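Local coordinates for penicillin-binding protein PbpB (PDB 6KGH) that makes cross-linked peptidoglycan from lipid intermediates during cell-wall synthesis and binds penicillin, at residues Thr192-Leu197 with Ile412-Ala417; Gly328-Ser333 with Leu380-Gly385. One frame throughout, in Å; residues are numbered along the deposited sequence.

From the N terminus, strand 192-195 comes first; more than two hundred residues later strand 412-416 returns to pair with it, and contact 1 closes that wide loop. The enclosed chain includes the first part of the transpeptidase family sequence, as far as helix 390-401 and strand 405-406. Contact 2 is nested there, one loop within another: after 46 intervening residues, segment 328-333 is met by the turn that follows helix 376-379. The centres of contacts 1 and 2 are about 40 Å apart, on opposite sides of the chain's centre, and the two do not touch. Contact 1 pairs two neighbouring strands of a mixed sheet, whereas contact 2 sets helix 326-336 against that turn, near the presumed active-site serine.

Contact 1 (Thr192-Leu197 with Ile412-Ala417); sequences TVVLTL and IKATVA
V194 is the bump about which these two antiparallel strands are fitted. With its CG1 anti to the backbone N (chi1 -173°), CG2 falls beside that N; V194 CG2 meets V416 CG2 at 3.9 Å, the two side chains crossing at a slant. On the same face, the small A414 offers a shallow place to the stem of V194, the CB atoms of V194 and A414 standing 4.2 Å apart. V193 and T415 pair on the other face, where V193 also touches I412 through methyl groups.

Backbone bonds link T192 with V416 in both directions, and V194 N gives to A414 O. Then the register slips by one residue. V194 O takes both K413 N at 2.6 Å and A414 N at 3.1 Å, one acceptor gripped by two donors. The extra residue pushes K413 CB toward T196, whose CG2 methyl meets K413 CB at 3.9 Å; the lysine chain then leads away, and its NZ forms a salt bridge with E232. T196 OG1 is held by V233 O and R410 O. V22 of strand 21-22 packs against V194 from the neighbouring strand. Two residues, K413 and A414, facing one, V194, form a classic beta bulge within a mixed beta sheet.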
loop_
_atom_site.group_PDB
_atom_site.type_symbol
_atom_site.label_atom_id
_atom_site.label_comp_id
_atom_site.label_asym_id
_atom_site.label_seq_id
_atom_site.Cartn_x
_atom_site.Cartn_y
_atom_site.Cartn_z
ATOM N N THR A 192 21.901 -16.927 -2.761
ATOM C CA THR A 192 21.030 -16.450 -1.704
ATOM C C THR A 192 20.379 -15.140 -2.130
ATOM O O THR A 192 21.028 -14.282 -2.728
ATOM C CB THR A 192 21.815 -16.267 -0.405
ATOM O OG1 THR A 192 22.027 -17.551 0.195
ATOM C CG2 THR A 192 21.049 -15.384 0.565
ATOM N N VAL A 193 19.083 -15.010 -1.839
ATOM C CA VAL A 193 18.276 -13.854 -2.221
ATOM C C VAL A 193 18.110 -12.974 -0.990
ATOM O O VAL A 193 17.661 -13.445 0.061
ATOM C CB VAL A 193 16.915 -14.298 -2.791
ATOM C CG1 VAL A 193 15.954 -13.117 -2.970
ATOM C CG2 VAL A 193 17.119 -15.033 -4.113
ATOM N N VAL A 194 18.502 -11.707 -1.104
ATOM C CA VAL A 194 18.379 -10.733 -0.021
ATOM C C VAL A 194 17.176 -9.836 -0.305
ATOM O O VAL A 194 17.155 -9.099 -1.299
ATOM C CB VAL A 194 19.654 -9.893 0.138
ATOM C CG1 VAL A 194 19.542 -9.031 1.382
ATOM C CG2 VAL A 194 20.903 -10.792 0.206
ATOM N N LEU A 195 16.177 -9.911 0.560
ATOM C CA LEU A 195 14.962 -9.125 0.418
ATOM C C LEU A 195 15.143 -7.743 1.046
ATOM O O LEU A 195 15.996 -7.535 1.912
ATOM C CB LEU A 195 13.780 -9.847 1.067
ATOM C CG LEU A 195 13.499 -11.274 0.556
ATOM C CD1 LEU A 195 12.211 -11.798 1.177
ATOM C CD2 LEU A 195 13.393 -11.297 -0.962
ATOM N N THR A 196 14.326 -6.791 0.587
ATOM C CA THR A 196 14.277 -5.476 1.228
ATOM C C THR A 196 13.576 -5.508 2.575
ATOM O O THR A 196 13.650 -4.516 3.313
ATOM C CB THR A 196 13.545 -4.479 0.346
ATOM O OG1 THR A 196 12.206 -4.953 0.124
ATOM C CG2 THR A 196 14.283 -4.257 -0.993
ATOM N N LEU A 197 12.856 -6.592 2.881
ATOM C CA LEU A 197 12.095 -6.669 4.117
ATOM C C LEU A 197 13.007 -6.524 5.327
ATOM O O LEU A 197 14.147 -6.996 5.341
ATOM C CB LEU A 197 11.354 -8.003 4.229
ATOM C CG LEU A 197 10.231 -8.339 3.245
ATOM C CD1 LEU A 197 9.694 -9.742 3.568
ATOM C CD2 LEU A 197 9.112 -7.298 3.319
ATOM N N ILE A 412 13.300 -7.265 -3.876
ATOM C CA ILE A 412 14.562 -7.983 -3.976
ATOM C C ILE A 412 15.692 -6.965 -3.864
ATOM O O ILE A 412 15.872 -6.129 -4.751
ATOM C CB ILE A 412 14.644 -8.784 -5.275
ATOM C CG1 ILE A 412 13.513 -9.827 -5.289
ATOM C CG2 ILE A 412 15.967 -9.494 -5.325
ATOM C CD1 ILE A 412 13.273 -10.464 -6.626
ATOM N N LYS A 413 16.458 -7.028 -2.772
ATOM C CA LYS A 413 17.542 -6.065 -2.586
ATOM C C LYS A 413 18.827 -6.491 -3.294
ATOM O O LYS A 413 19.510 -5.657 -3.901
ATOM C CB LYS A 413 17.824 -5.852 -1.099
ATOM C CG LYS A 413 18.722 -4.642 -0.839
ATOM C CD LYS A 413 18.798 -4.293 0.633
ATOM C CE LYS A 413 19.640 -3.020 0.851
ATOM N NZ LYS A 413 19.150 -1.842 0.063
ATOM N N ALA A 414 19.182 -7.767 -3.221
ATOM C CA ALA A 414 20.465 -8.220 -3.746
ATOM C C ALA A 414 20.444 -9.742 -3.838
ATOM O O ALA A 414 19.541 -10.402 -3.314
ATOM C CB ALA A 414 21.619 -7.726 -2.863
ATOM N N THR A 415 21.434 -10.291 -4.544
ATOM C CA THR A 415 21.680 -11.728 -4.572
ATOM C C THR A 415 23.150 -11.985 -4.268
ATOM O O THR A 415 24.028 -11.221 -4.686
ATOM C CB THR A 415 21.315 -12.374 -5.924
ATOM O OG1 THR A 415 22.127 -11.816 -6.953
ATOM C CG2 THR A 415 19.856 -12.135 -6.273
ATOM N N VAL A 416 23.409 -13.054 -3.524
ATOM C CA VAL A 416 24.752 -13.423 -3.103
ATOM C C VAL A 416 25.098 -14.749 -3.760
ATOM O O VAL A 416 24.422 -15.762 -3.522
ATOM C CB VAL A 416 24.861 -13.513 -1.576
ATOM C CG1 VAL A 416 26.311 -13.759 -1.165
ATOM C CG2 VAL A 416 24.321 -12.234 -0.941
ATOM N N ALA A 417 26.141 -14.735 -4.596
ATOM C CA ALA A 417 26.603 -15.916 -5.307
ATOM C C ALA A 417 27.232 -16.909 -4.335
ATOM O O ALA A 417 27.558 -16.554 -3.201
ATOM C CB ALA A 417 27.606 -15.511 -6.382
#

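Contact 2 (Gly328-Ser333 with Leu380-Gly385); sequences GTLMLS and LPIGQG
P381 sets its ring against one side of helix 326-336, and the contact illustrates how a buried interface can be close at one spot and slack nearby. The tight spot is at S333: its OG lies 3.4 Å from P381 CB, while S333 CB rests about 4.0 Å from P381 CG. T329 also brings CG2 to 3.6 Å from P381 O, an apolar methyl against a carbonyl oxygen. L330 reaches the ring from another direction, its CD2 methyl 4.0 Å from P381 CB and its side chain crossing the proline at about a right angle.

Packing is easier around I382. A chi1 of 60° sets its CG1 between the backbone N and carbonyl carbon and leaves CG2 beside the N; I382 CG2 faces the groove between T329 and L330, 4.1 Å from T329 CG2 and 4.2 Å from L330 CG. Farther on, the chain turns away: G383, with positive phi, is the C-prime residue of a Schellman motif, and by G385 the loop has reached solvent. All five touching residues are buried, so the open side begins beyond the interface itself.

Both hydroxyls have partners. S333 OG donates within the helix to T329 O at 2.8 Å, coming from above the carbonyl plane, and that oxygen also accepts S333 N; T329 OG1 bonds to S325 O just before the helix. Y341 of helix 338-347 touches P381 as well. With neither hydroxyl bonded across the contact, the join rests on apolar packing and shape, which places I382 about 6 Å, side chain to side chain, from S269, the probable acyl-ester serine.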
loop_
_atom_site.group_PDB
_atom_site.type_symbol
_atom_site.label_atom_id
_atom_site.label_comp_id
_atom_site.label_asym_id
_atom_site.label_seq_id
_atom_site.Cartn_x
_atom_site.Cartn_y
_atom_site.Cartn_z
ATOM N N GLY A 328 -16.536 18.651 -3.259
ATOM C CA GLY A 328 -15.397 19.554 -3.364
ATOM C C GLY A 328 -14.290 18.986 -4.230
ATOM O O GLY A 328 -13.621 19.718 -4.971
ATOM N N THR A 329 -14.068 17.669 -4.143
ATOM C CA THR A 329 -13.062 17.040 -5.003
ATOM C C THR A 329 -13.420 17.223 -6.472
ATOM O O THR A 329 -12.558 17.555 -7.299
ATOM C CB THR A 329 -12.934 15.557 -4.645
ATOM O OG1 THR A 329 -12.428 15.445 -3.308
ATOM C CG2 THR A 329 -11.967 14.819 -5.604
ATOM N N LEU A 330 -14.698 17.071 -6.810
ATOM C CA LEU A 330 -15.093 17.106 -8.214
ATOM C C LEU A 330 -15.061 18.526 -8.764
ATOM O O LEU A 330 -14.669 18.734 -9.918
ATOM C CB LEU A 330 -16.475 16.472 -8.399
ATOM C CG LEU A 330 -16.585 14.950 -8.240
ATOM C CD1 LEU A 330 -18.048 14.511 -8.349
ATOM C CD2 LEU A 330 -15.729 14.202 -9.276
ATOM N N MET A 331 -15.471 19.514 -7.954
ATOM C CA MET A 331 -15.374 20.908 -8.376
ATOM C C MET A 331 -13.928 21.296 -8.673
ATOM O O MET A 331 -13.647 21.935 -9.688
ATOM C CB MET A 331 -15.977 21.824 -7.309
ATOM C CG MET A 331 -17.473 21.601 -7.101
ATOM S SD MET A 331 -18.489 22.194 -8.477
ATOM C CE MET A 331 -18.934 23.814 -7.823
ATOM N N LEU A 332 -12.997 20.921 -7.789
ATOM C CA LEU A 332 -11.580 21.162 -8.046
ATOM C C LEU A 332 -11.095 20.391 -9.268
ATOM O O LEU A 332 -10.253 20.881 -10.027
ATOM C CB LEU A 332 -10.754 20.764 -6.821
ATOM C CG LEU A 332 -10.926 21.617 -5.570
ATOM C CD1 LEU A 332 -10.185 20.964 -4.408
ATOM C CD2 LEU A 332 -10.431 23.080 -5.839
ATOM N N SER A 333 -11.595 19.168 -9.457
ATOM C CA SER A 333 -11.153 18.344 -10.573
ATOM C C SER A 333 -11.620 18.934 -11.901
ATOM O O SER A 333 -10.939 18.776 -12.919
ATOM C CB SER A 333 -11.661 16.897 -10.397
ATOM O OG SER A 333 -11.080 16.275 -9.248
ATOM N N LEU A 380 -13.939 8.822 -11.401
ATOM C CA LEU A 380 -12.535 8.538 -11.115
ATOM C C LEU A 380 -11.930 9.431 -10.037
ATOM O O LEU A 380 -11.193 8.897 -9.186
ATOM C CB LEU A 380 -11.695 8.633 -12.399
ATOM C CG LEU A 380 -11.937 7.601 -13.501
ATOM C CD1 LEU A 380 -10.877 7.775 -14.584
ATOM C CD2 LEU A 380 -11.956 6.170 -12.957
ATOM N N PRO A 381 -12.160 10.751 -10.011
ATOM C CA PRO A 381 -11.496 11.577 -8.985
ATOM C C PRO A 381 -11.889 11.216 -7.563
ATOM O O PRO A 381 -11.097 11.456 -6.645
ATOM C CB PRO A 381 -11.918 13.012 -9.357
ATOM C CG PRO A 381 -12.165 12.933 -10.865
ATOM C CD PRO A 381 -12.852 11.588 -11.012
ATOM N N ILE A 382 -13.064 10.622 -7.337
ATOM C CA ILE A 382 -13.427 10.183 -5.989
ATOM C C ILE A 382 -13.194 8.682 -5.804
ATOM O O ILE A 382 -13.657 8.096 -4.820
ATOM C CB ILE A 382 -14.875 10.573 -5.633
ATOM C CG1 ILE A 382 -15.864 9.947 -6.611
ATOM C CG2 ILE A 382 -15.046 12.118 -5.570
ATOM C CD1 ILE A 382 -17.326 10.173 -6.219
ATOM N N GLY A 383 -12.476 8.055 -6.730
ATOM C CA GLY A 383 -11.987 6.707 -6.558
ATOM C C GLY A 383 -12.933 5.607 -6.970
ATOM O O GLY A 383 -12.761 4.477 -6.514
ATOM N N GLN A 384 -13.947 5.902 -7.784
ATOM C CA GLN A 384 -14.886 4.895 -8.266
ATOM C C GLN A 384 -14.626 4.658 -9.746
ATOM O O GLN A 384 -14.308 5.596 -10.475
ATOM C CB GLN A 384 -16.349 5.331 -8.071
ATOM C CG GLN A 384 -16.855 5.320 -6.637
ATOM C CD GLN A 384 -18.319 5.787 -6.504
ATOM O OE1 GLN A 384 -18.903 6.365 -7.432
ATOM N NE2 GLN A 384 -18.907 5.532 -5.346
ATOM N N GLY A 385 -14.761 3.404 -10.194
ATOM C CA GLY A 385 -14.583 3.096 -11.602
ATOM C C GLY A 385 -13.171 2.768 -12.026
ATOM O O GLY A 385 -12.898 2.701 -13.233
#